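Local coordinates for protein stn1 (Schizosaccharomyces pombe, PDB 3KF6), which is required for telomere maintenance, interacts with Ten1 and binds single-stranded telomeric DNA in fission yeast, at residues R139-Y142 / K143-T147; S96-P99 / G100-V103; Q85-F88 / S89-K92. All coordinates share one frame; numbering follows the deposited sequence.

Interaction 1: R139-Y142 / K143-T147; sequences RMRY and KKNLT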
ATOM      1  N   ARG A 139      -3.181   8.895   8.700  1.00 17.37           N
ATOM      2  CA  ARG A 139      -3.471   9.641   7.482  1.00 16.71           C
ATOM      3  C   ARG A 139      -4.909  10.131   7.362  1.00 16.94           C
ATOM      4  O   ARG A 139      -5.152  11.234   6.877  1.00 16.92           O
ATOM      5  CB  ARG A 139      -3.075   8.803   6.266  1.00 15.92           C
ATOM      6  CG  ARG A 139      -1.566   8.800   6.101  1.00 14.33           C
ATOM      7  CD  ARG A 139      -1.010   7.667   5.254  1.00 12.73           C
ATOM      8  NE  ARG A 139       0.436   7.845   5.165  1.00 13.16           N
ATOM      9  CZ  ARG A 139       1.282   7.673   6.177  1.00 13.24           C
ATOM     10  NH1 ARG A 139       0.846   7.286   7.374  1.00 15.77           N
ATOM     11  NH2 ARG A 139       2.569   7.957   6.012  1.00 14.98           N
ATOM     12  N   MET A 140      -5.868   9.326   7.803  1.00 16.19           N
ATOM     13  CA  MET A 140      -7.254   9.760   7.721  1.00 17.08           C
ATOM     14  C   MET A 140      -7.503  10.901   8.708  1.00 18.40           C
ATOM     15  O   MET A 140      -8.226  11.850   8.398  1.00 22.25           O
ATOM     16  CB  MET A 140      -8.200   8.583   7.982  1.00 17.77           C
ATOM     17  CG  MET A 140      -8.225   7.583   6.832  1.00 18.01           C
ATOM     18  SD  MET A 140      -9.398   6.219   7.070  1.00 21.46           S
ATOM     19  CE  MET A 140      -8.450   5.192   8.200  1.00 20.85           C
ATOM     20  N   ARG A 141      -6.882  10.821   9.878  1.00 20.79           N
ATOM     21  CA  ARG A 141      -7.043  11.860  10.889  1.00 22.92           C
ATOM     22  C   ARG A 141      -6.396  13.159  10.411  1.00 23.20           C
ATOM     23  O   ARG A 141      -6.972  14.239  10.552  1.00 22.29           O
ATOM     24  CB  ARG A 141      -6.410  11.418  12.211  1.00 27.16           C
ATOM     25  CG  ARG A 141      -6.666  12.380  13.364  1.00 33.65           C
ATOM     26  CD  ARG A 141      -6.017  11.902  14.655  1.00 38.16           C
ATOM     27  NE  ARG A 141      -6.339  12.780  15.775  1.00 44.24           N
ATOM     28  CZ  ARG A 141      -5.869  12.626  17.010  1.00 46.09           C
ATOM     29  NH1 ARG A 141      -5.051  11.621  17.292  1.00 47.71           N
ATOM     30  NH2 ARG A 141      -6.223  13.477  17.965  1.00 47.61           N
ATOM     31  N   TYR A 142      -5.201  13.048   9.840  1.00 21.40           N
ATOM     32  CA  TYR A 142      -4.481  14.215   9.345  1.00 21.56           C
ATOM     33  C   TYR A 142      -5.266  14.904   8.233  1.00 20.89           C
ATOM     34  O   TYR A 142      -5.427  16.128   8.239  1.00 21.41           O
ATOM     35  CB  TYR A 142      -3.102  13.795   8.830  1.00 21.76           C
ATOM     36  CG  TYR A 142      -2.164  14.950   8.560  1.00 22.91           C
ATOM     37  CD1 TYR A 142      -1.890  15.362   7.259  1.00 23.64           C
ATOM     38  CD2 TYR A 142      -1.550  15.630   9.611  1.00 23.74           C
ATOM     39  CE1 TYR A 142      -1.021  16.426   7.008  1.00 24.86           C
ATOM     40  CE2 TYR A 142      -0.683  16.692   9.372  1.00 26.14           C
ATOM     41  CZ  TYR A 142      -0.423  17.081   8.069  1.00 25.41           C
ATOM     42  OH  TYR A 142       0.436  18.128   7.836  1.00 29.67           O
ATOM     43  N   LYS A 143      -5.761  14.121   7.280  1.00 20.40           N
ATOM     44  CA  LYS A 143      -6.526  14.680   6.171  1.00 20.46           C
ATOM     45  C   LYS A 143      -7.803  15.364   6.653  1.00 21.86           C
ATOM     46  O   LYS A 143      -8.181  16.418   6.146  1.00 22.96           O
ATOM     47  CB  LYS A 143      -6.881  13.589   5.158  1.00 20.30           C
ATOM     48  CG  LYS A 143      -7.641  14.106   3.944  1.00 20.99           C
ATOM     49  CD  LYS A 143      -7.737  13.031   2.872  1.00 23.86           C
ATOM     50  CE  LYS A 143      -8.288  13.582   1.563  1.00 25.37           C
ATOM     51  NZ  LYS A 143      -8.366  12.518   0.523  1.00 26.61           N
ATOM     52  N   LYS A 144      -8.476  14.761   7.627  1.00 22.27           N
ATOM     53  CA  LYS A 144      -9.710  15.346   8.140  1.00 24.46           C
ATOM     54  C   LYS A 144      -9.439  16.690   8.805  1.00 24.55           C
ATOM     55  O   LYS A 144     -10.181  17.653   8.594  1.00 25.13           O
ATOM     56  CB  LYS A 144     -10.389  14.387   9.115  1.00 24.60           C
ATOM     57  CG  LYS A 144     -11.031  13.200   8.414  1.00 30.36           C
ATOM     58  CD  LYS A 144     -11.580  12.175   9.395  1.00 32.98           C
ATOM     59  CE  LYS A 144     -12.200  11.003   8.646  1.00 35.76           C
ATOM     60  NZ  LYS A 144     -12.560   9.880   9.552  1.00 36.34           N
ATOM     61  N   ASN A 145      -8.371  16.766   9.590  1.00 25.00           N
ATOM     62  CA  ASN A 145      -8.031  18.015  10.259  1.00 27.13           C
ATOM     63  C   ASN A 145      -7.637  19.107   9.269  1.00 27.74           C
ATOM     64  O   ASN A 145      -8.080  20.250   9.394  1.00 26.91           O
ATOM     65  CB  ASN A 145      -6.910  17.796  11.277  1.00 30.13           C
ATOM     66  CG  ASN A 145      -7.408  17.141  12.551  1.00 32.81           C
ATOM     67  OD1 ASN A 145      -8.481  17.481  13.053  1.00 38.54           O
ATOM     68  ND2 ASN A 145      -6.631  16.210  13.087  1.00 33.87           N
ATOM     69  N   LEU A 146      -6.810  18.770   8.284  1.00 27.57           N
ATOM     70  CA  LEU A 146      -6.411  19.776   7.306  1.00 28.66           C
ATOM     71  C   LEU A 146      -7.612  20.269   6.508  1.00 29.45           C
ATOM     72  O   LEU A 146      -7.696  21.449   6.170  1.00 29.85           O
ATOM     73  CB  LEU A 146      -5.344  19.229   6.353  1.00 29.79           C
ATOM     74  CG  LEU A 146      -3.922  19.073   6.901  1.00 31.78           C
ATOM     75  CD1 LEU A 146      -2.968  18.806   5.739  1.00 33.34           C
ATOM     76  CD2 LEU A 146      -3.498  20.339   7.629  1.00 33.40           C
ATOM     77  N   THR A 147      -8.546  19.368   6.214  1.00 28.97           N
ATOM     78  CA  THR A 147      -9.744  19.731   5.460  1.00 29.85           C
ATOM     79  C   THR A 147     -10.581  20.750   6.234  1.00 30.77           C
ATOM     80  O   THR A 147     -11.082  21.714   5.654  1.00 29.75           O
ATOM     81  CB  THR A 147     -10.619  18.492   5.164  1.00 29.98           C
ATOM     82  OG1 THR A 147      -9.866  17.540   4.403  1.00 29.88           O
ATOM     83  CG2 THR A 147     -11.857  18.891   4.373  1.00 29.53           C
TER

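Interaction 2: S96-P99 / G100-V103; sequences SMSP and GNVV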
ATOM      1  N   SER A  96      17.445  -4.224  -1.382  1.00 31.46           N
ATOM      2  CA  SER A  96      17.545  -5.478  -0.643  1.00 30.79           C
ATOM      3  C   SER A  96      16.109  -5.900  -0.328  1.00 29.62           C
ATOM      4  O   SER A  96      15.856  -7.014   0.133  1.00 30.11           O
ATOM      5  CB  SER A  96      18.338  -5.295   0.656  1.00 31.66           C
ATOM      6  OG  SER A  96      17.572  -4.651   1.661  1.00 33.33           O
ATOM      7  N   MET A  97      15.171  -4.993  -0.592  1.00 27.19           N
ATOM      8  CA  MET A  97      13.753  -5.248  -0.359  1.00 25.89           C
ATOM      9  C   MET A  97      13.184  -6.175  -1.434  1.00 25.71           C
ATOM     10  O   MET A  97      13.774  -6.348  -2.499  1.00 27.64           O
ATOM     11  CB  MET A  97      12.972  -3.927  -0.371  1.00 23.93           C
ATOM     12  CG  MET A  97      13.305  -2.967   0.767  1.00 25.50           C
ATOM     13  SD  MET A  97      12.705  -3.510   2.384  1.00 25.04           S
ATOM     14  CE  MET A  97      14.188  -4.246   3.074  1.00 25.35           C
ATOM     15  N   SER A  98      12.028  -6.762  -1.150  1.00 25.49           N
ATOM     16  CA  SER A  98      11.373  -7.657  -2.097  1.00 25.08           C
ATOM     17  C   SER A  98       9.940  -7.185  -2.286  1.00 22.38           C
ATOM     18  O   SER A  98       9.364  -6.571  -1.388  1.00 22.59           O
ATOM     19  CB  SER A  98      11.339  -9.089  -1.555  1.00 27.23           C
ATOM     20  OG  SER A  98      12.640  -9.574  -1.280  1.00 33.03           O
ATOM     21  N   PRO A  99       9.351  -7.455  -3.460  1.00 22.40           N
ATOM     22  CA  PRO A  99       7.966  -7.035  -3.692  1.00 21.80           C
ATOM     23  C   PRO A  99       7.103  -7.647  -2.591  1.00 21.45           C
ATOM     24  O   PRO A  99       7.266  -8.824  -2.243  1.00 22.21           O
ATOM     25  CB  PRO A  99       7.654  -7.627  -5.062  1.00 23.83           C
ATOM     26  CG  PRO A  99       8.987  -7.567  -5.754  1.00 23.36           C
ATOM     27  CD  PRO A  99       9.927  -8.064  -4.670  1.00 21.84           C
ATOM     28  N   GLY A 100       6.198  -6.850  -2.037  1.00 19.29           N
ATOM     29  CA  GLY A 100       5.351  -7.345  -0.966  1.00 18.30           C
ATOM     30  C   GLY A 100       5.779  -6.775   0.375  1.00 18.69           C
ATOM     31  O   GLY A 100       4.985  -6.709   1.310  1.00 18.47           O
ATOM     32  N   ASN A 101       7.042  -6.370   0.490  1.00 16.61           N
ATOM     33  CA  ASN A 101       7.509  -5.787   1.743  1.00 16.60           C
ATOM     34  C   ASN A 101       6.809  -4.447   1.932  1.00 16.47           C
ATOM     35  O   ASN A 101       6.530  -3.745   0.956  1.00 16.84           O
ATOM     36  CB  ASN A 101       9.021  -5.542   1.714  1.00 17.70           C
ATOM     37  CG  ASN A 101       9.824  -6.820   1.740  1.00 22.22           C
ATOM     38  OD1 ASN A 101       9.279  -7.912   1.882  1.00 22.18           O
ATOM     39  ND2 ASN A 101      11.144  -6.686   1.608  1.00 22.90           N
ATOM     40  N   VAL A 102       6.523  -4.099   3.181  1.00 15.19           N
ATOM     41  CA  VAL A 102       5.871  -2.831   3.487  1.00 15.96           C
ATOM     42  C   VAL A 102       6.932  -1.849   3.956  1.00 16.85           C
ATOM     43  O   VAL A 102       7.779  -2.194   4.778  1.00 16.92           O
ATOM     44  CB  VAL A 102       4.796  -3.004   4.589  1.00 16.59           C
ATOM     45  CG1 VAL A 102       4.160  -1.652   4.945  1.00 16.73           C
ATOM     46  CG2 VAL A 102       3.729  -3.966   4.104  1.00 17.70           C
ATOM     47  N   VAL A 103       6.898  -0.637   3.413  1.00 17.14           N
ATOM     48  CA  VAL A 103       7.863   0.386   3.792  1.00 17.51           C
ATOM     49  C   VAL A 103       7.198   1.698   4.170  1.00 17.71           C
ATOM     50  O   VAL A 103       6.097   2.016   3.697  1.00 17.43           O
ATOM     51  CB  VAL A 103       8.873   0.701   2.646  1.00 16.91           C
ATOM     52  CG1 VAL A 103       9.733  -0.524   2.342  1.00 18.93           C
ATOM     53  CG2 VAL A 103       8.125   1.171   1.394  1.00 17.24           C
TER
HETATM   54  O   HOH W   1      13.488  -8.669   1.643  1.00 61.75           O

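Interaction 3: Q85-F88 / S89-K92; sequences QDDF and SMSK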
ATOM      1  N   GLN A  85      24.180   7.892  -5.007  1.00 36.15           N
ATOM      2  CA  GLN A  85      25.287   8.666  -4.453  1.00 37.22           C
ATOM      3  C   GLN A  85      24.937   9.523  -3.242  1.00 37.17           C
ATOM      4  O   GLN A  85      25.816   9.868  -2.448  1.00 38.32           O
ATOM      5  CB  GLN A  85      25.906   9.552  -5.539  1.00 40.63           C
ATOM      6  CG  GLN A  85      25.018  10.687  -6.015  1.00 43.50           C
ATOM      7  CD  GLN A  85      25.709  11.553  -7.048  1.00 46.98           C
ATOM      8  OE1 GLN A  85      26.752  12.150  -6.776  1.00 49.41           O
ATOM      9  NE2 GLN A  85      25.131  11.623  -8.244  1.00 49.19           N
ATOM     10  N   ASP A  86      23.664   9.871  -3.096  1.00 35.07           N
ATOM     11  CA  ASP A  86      23.233  10.693  -1.972  1.00 33.57           C
ATOM     12  C   ASP A  86      23.285   9.923  -0.659  1.00 33.30           C
ATOM     13  O   ASP A  86      23.516  10.501   0.402  1.00 31.56           O
ATOM     14  CB  ASP A  86      21.816  11.211  -2.213  1.00 33.50           C
ATOM     15  CG  ASP A  86      21.777  12.382  -3.172  1.00 32.19           C
ATOM     16  OD1 ASP A  86      22.734  12.542  -3.961  1.00 33.47           O
ATOM     17  OD2 ASP A  86      20.784  13.138  -3.145  1.00 33.25           O
ATOM     18  N   ASP A  87      23.080   8.614  -0.741  1.00 32.80           N
ATOM     19  CA  ASP A  87      23.095   7.766   0.442  1.00 34.28           C
ATOM     20  C   ASP A  87      23.261   6.317   0.005  1.00 35.35           C
ATOM     21  O   ASP A  87      22.282   5.586  -0.120  1.00 34.35           O
ATOM     22  CB  ASP A  87      21.780   7.923   1.206  1.00 35.47           C
ATOM     23  CG  ASP A  87      21.854   7.370   2.610  1.00 36.00           C
ATOM     24  OD1 ASP A  87      22.567   6.365   2.820  1.00 35.37           O
ATOM     25  OD2 ASP A  87      21.190   7.938   3.502  1.00 35.40           O
ATOM     26  N   PHE A  88      24.503   5.905  -0.224  1.00 35.47           N
ATOM     27  CA  PHE A  88      24.789   4.544  -0.661  1.00 36.53           C
ATOM     28  C   PHE A  88      24.167   3.504   0.266  1.00 36.05           C
ATOM     29  O   PHE A  88      23.608   2.508  -0.193  1.00 36.12           O
ATOM     30  CB  PHE A  88      26.301   4.315  -0.731  1.00 38.55           C
ATOM     31  CG  PHE A  88      26.685   3.046  -1.436  1.00 40.64           C
ATOM     32  CD1 PHE A  88      26.552   2.936  -2.815  1.00 41.53           C
ATOM     33  CD2 PHE A  88      27.163   1.951  -0.721  1.00 42.12           C
ATOM     34  CE1 PHE A  88      26.890   1.757  -3.476  1.00 42.70           C
ATOM     35  CE2 PHE A  88      27.504   0.767  -1.372  1.00 42.79           C
ATOM     36  CZ  PHE A  88      27.365   0.670  -2.752  1.00 42.97           C
ATOM     37  N   SER A  89      24.271   3.744   1.568  1.00 34.79           N
ATOM     38  CA  SER A  89      23.728   2.837   2.572  1.00 35.14           C
ATOM     39  C   SER A  89      22.233   2.597   2.389  1.00 34.22           C
ATOM     40  O   SER A  89      21.793   1.457   2.219  1.00 34.53           O
ATOM     41  CB  SER A  89      23.987   3.399   3.971  1.00 36.61           C
ATOM     42  OG  SER A  89      23.464   2.547   4.975  1.00 40.35           O
ATOM     43  N   MET A  90      21.451   3.671   2.436  1.00 33.12           N
ATOM     44  CA  MET A  90      20.006   3.557   2.283  1.00 30.89           C
ATOM     45  C   MET A  90      19.626   2.951   0.940  1.00 31.93           C
ATOM     46  O   MET A  90      18.693   2.150   0.855  1.00 31.17           O
ATOM     47  CB  MET A  90      19.336   4.927   2.437  1.00 29.53           C
ATOM     48  CG  MET A  90      17.824   4.897   2.220  1.00 26.08           C
ATOM     49  SD  MET A  90      17.032   6.488   2.498  1.00 25.27           S
ATOM     50  CE  MET A  90      17.725   7.468   1.136  1.00 24.37           C
ATOM     51  N   SER A  91      20.346   3.332  -0.108  1.00 32.01           N
ATOM     52  CA  SER A  91      20.065   2.819  -1.442  1.00 34.62           C
ATOM     53  C   SER A  91      20.259   1.309  -1.483  1.00 36.19           C
ATOM     54  O   SER A  91      19.498   0.589  -2.135  1.00 36.15           O
ATOM     55  CB  SER A  91      20.976   3.490  -2.472  1.00 37.36           C
ATOM     56  OG  SER A  91      20.729   4.884  -2.534  1.00 40.69           O
ATOM     57  N   LYS A  92      21.281   0.827  -0.785  1.00 36.16           N
ATOM     58  CA  LYS A  92      21.551  -0.601  -0.751  1.00 37.64           C
ATOM     59  C   LYS A  92      20.411  -1.333  -0.049  1.00 36.38           C
ATOM     60  O   LYS A  92      19.954  -2.376  -0.511  1.00 36.93           O
ATOM     61  CB  LYS A  92      22.869  -0.874  -0.027  1.00 40.60           C
ATOM     62  CG  LYS A  92      23.267  -2.334  -0.042  1.00 45.02           C
ATOM     63  CD  LYS A  92      24.639  -2.540   0.558  1.00 47.59           C
ATOM     64  CE  LYS A  92      25.070  -3.985   0.426  1.00 49.91           C
ATOM     65  NZ  LYS A  92      26.470  -4.160   0.877  1.00 50.89           N
TER

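Interaction 1: R139-Y142 / K143-T147
Leu146 covers one face of the Tyr142 ring: its CG stands 4.3 Å from the ring centroid, 23° off the normal and displaced from the ring centre toward its edge atoms, a CH-pi contact. The closest side-chain approach is Leu146 CD1 to Tyr142 CE1, 3.3 Å, on the side of the ring that carries the hydroxyl. The ring is brought there by a first torsion that sets Tyr142 CG anti to the backbone N (chi1 -168°), while Leu146 turns its CG back beside its own N, and the two side chains, one turn apart, meet obliquely. The phenol OH bonds to Asn19, which fixes the far end of the ring. Without the ring of Tyr142, as with an alanine here, Leu146 is likely to lose the surface it packs on and Asn19 its hydroxyl partner. In the other flat pair, the Arg141 guanidinium and the Asn145 amide are inclined by 49°, and the touch is made by the aliphatic part, Arg141 CG to Asn145 ND2 at 3.8 Å, the two chains running side by side. Beneath them the backbone bonds go from i+4 to i, as in Leu146 N to Tyr142 O at 3.0 Å. One turn on, Thr147 OG1 also donates to Lys143 O (2.7 Å); this hydroxyl and Thr147 N reach the carbonyl from opposite faces of its plane. Lys143 extends away to a salt bridge with Asp25 and another with the terminal carboxylate of Asp105 of the Ten1 chain, and Met140 packs on Glu100 of that chain. These i to i+4 pairings are those of a regular alpha-helix, here the long helix 130-153 that follows the OB-fold strands and lies against both the N-terminal part of Stn1 and Ten1.

Interaction 2: S96-P99 / G100-V103
Asn101 N donates to Ser98 O at 3.0 Å with an N-H...O angle of 162°, the bond that closes the turn. The Asn101 amide reaches back before the turn: its ND2 gives a hydrogen bond to a water (3.1 Å) that also donates to Ser96 O and bonds with Ser98 OG, and a weak one to Met97 SD at 3.6 Å. Its OD1 instead accepts from Arg84 of the Ten1 chain, which also bonds Pro99 O, so the turn is part of the Stn1-Ten1 interface. Residues Ser98 to Asn101 form a type II beta turn, with Pro99 and Gly100 at the two central positions; Gly100 has a phi of 106°, where any CB would collide with Pro99 O, a constraint that demands glycine. The turn leads from the loop after helix 88-94 into strand 102-110 of the OB fold, and Gly100 and Asn101 already make backbone bonds to Ile56. Asn101 CG lies beside its own backbone N (chi1 -70°), which folds the amide back over the turn and places the carbon CG 3.2 Å from Ser98 O. Met97 doubles back through its second and third torsions and lies across this amide. Farther out, Met97 SD rests at 4.2 Å from Val103 CG1, and both side chains also pack on Ile56 of strand 49-62.

Interaction 3: Q85-F88 / S89-K92
An N-cap opens helix 88-94: Asp87 stands just before its first turn and its carboxylate takes the N-H of Met90. Asp87 OD1 lies 2.9 Å from Met90 N, and the N-H...O angle of 177° makes the bond almost straight, although the donor meets the oxygen from above the carboxylate plane, 60° out of it. The first torsion accounts for this reach, since Asp87 CG is anti to the backbone N (chi1 -165°) and beside the carbonyl carbon, which puts the carboxylate next to the first turn. The same carboxylate also packs against the helix, with Asp87 CG 3.5 Å from Met90 CB, and the two side chains cross at about a right angle. Met90 curls at its third torsion, which brings CE back to 4.1 Å from Asp87 CB; farther along, Met90 and Ser91 lie on Phe82 of strand 77-83 and so join the helix to the barrel. The backbone of the capping residue is used as well. Asp87 O accepts two bonds from Ser91, one from its N at 3.0 Å and one from its OG, also 3.0 Å, which comes in from above the carbonyl plane. One residue on, Lys92 N bonds Phe88 O at 2.9 Å, and the regular helical pattern is under way. Chemically, the cap gives the N-H of Met90, in the first turn, an acceptor outside the helical backbone, and a negative carboxylate at this positive end of the helix dipole is likely to be favourable; the hydroxyl of the buried Ser91 has a donor bond to the carbonyl of the same capping residue.

Along the chain the order is interaction 3, interaction 2, interaction 1. Interactions 3 and 2 adjoin in sequence, with centres about 17 Å apart, and together span the connection from strand 77-83 through helix 88-94 to strand 102-110, all within the DNA-binding OB domain. Interaction 1 lies later, on helix 130-153; its centre is about 32 Å from that of interaction 3, on the opposite side of the chain's centre, and about 27 Å from that of interaction 2. Ten1 contacts interactions 1 and 2 but not the segments of interaction 3, so the partner subunit engages both the turn entering the barrel strand and the long last helix of this N-terminal OB-fold fragment of Stn1.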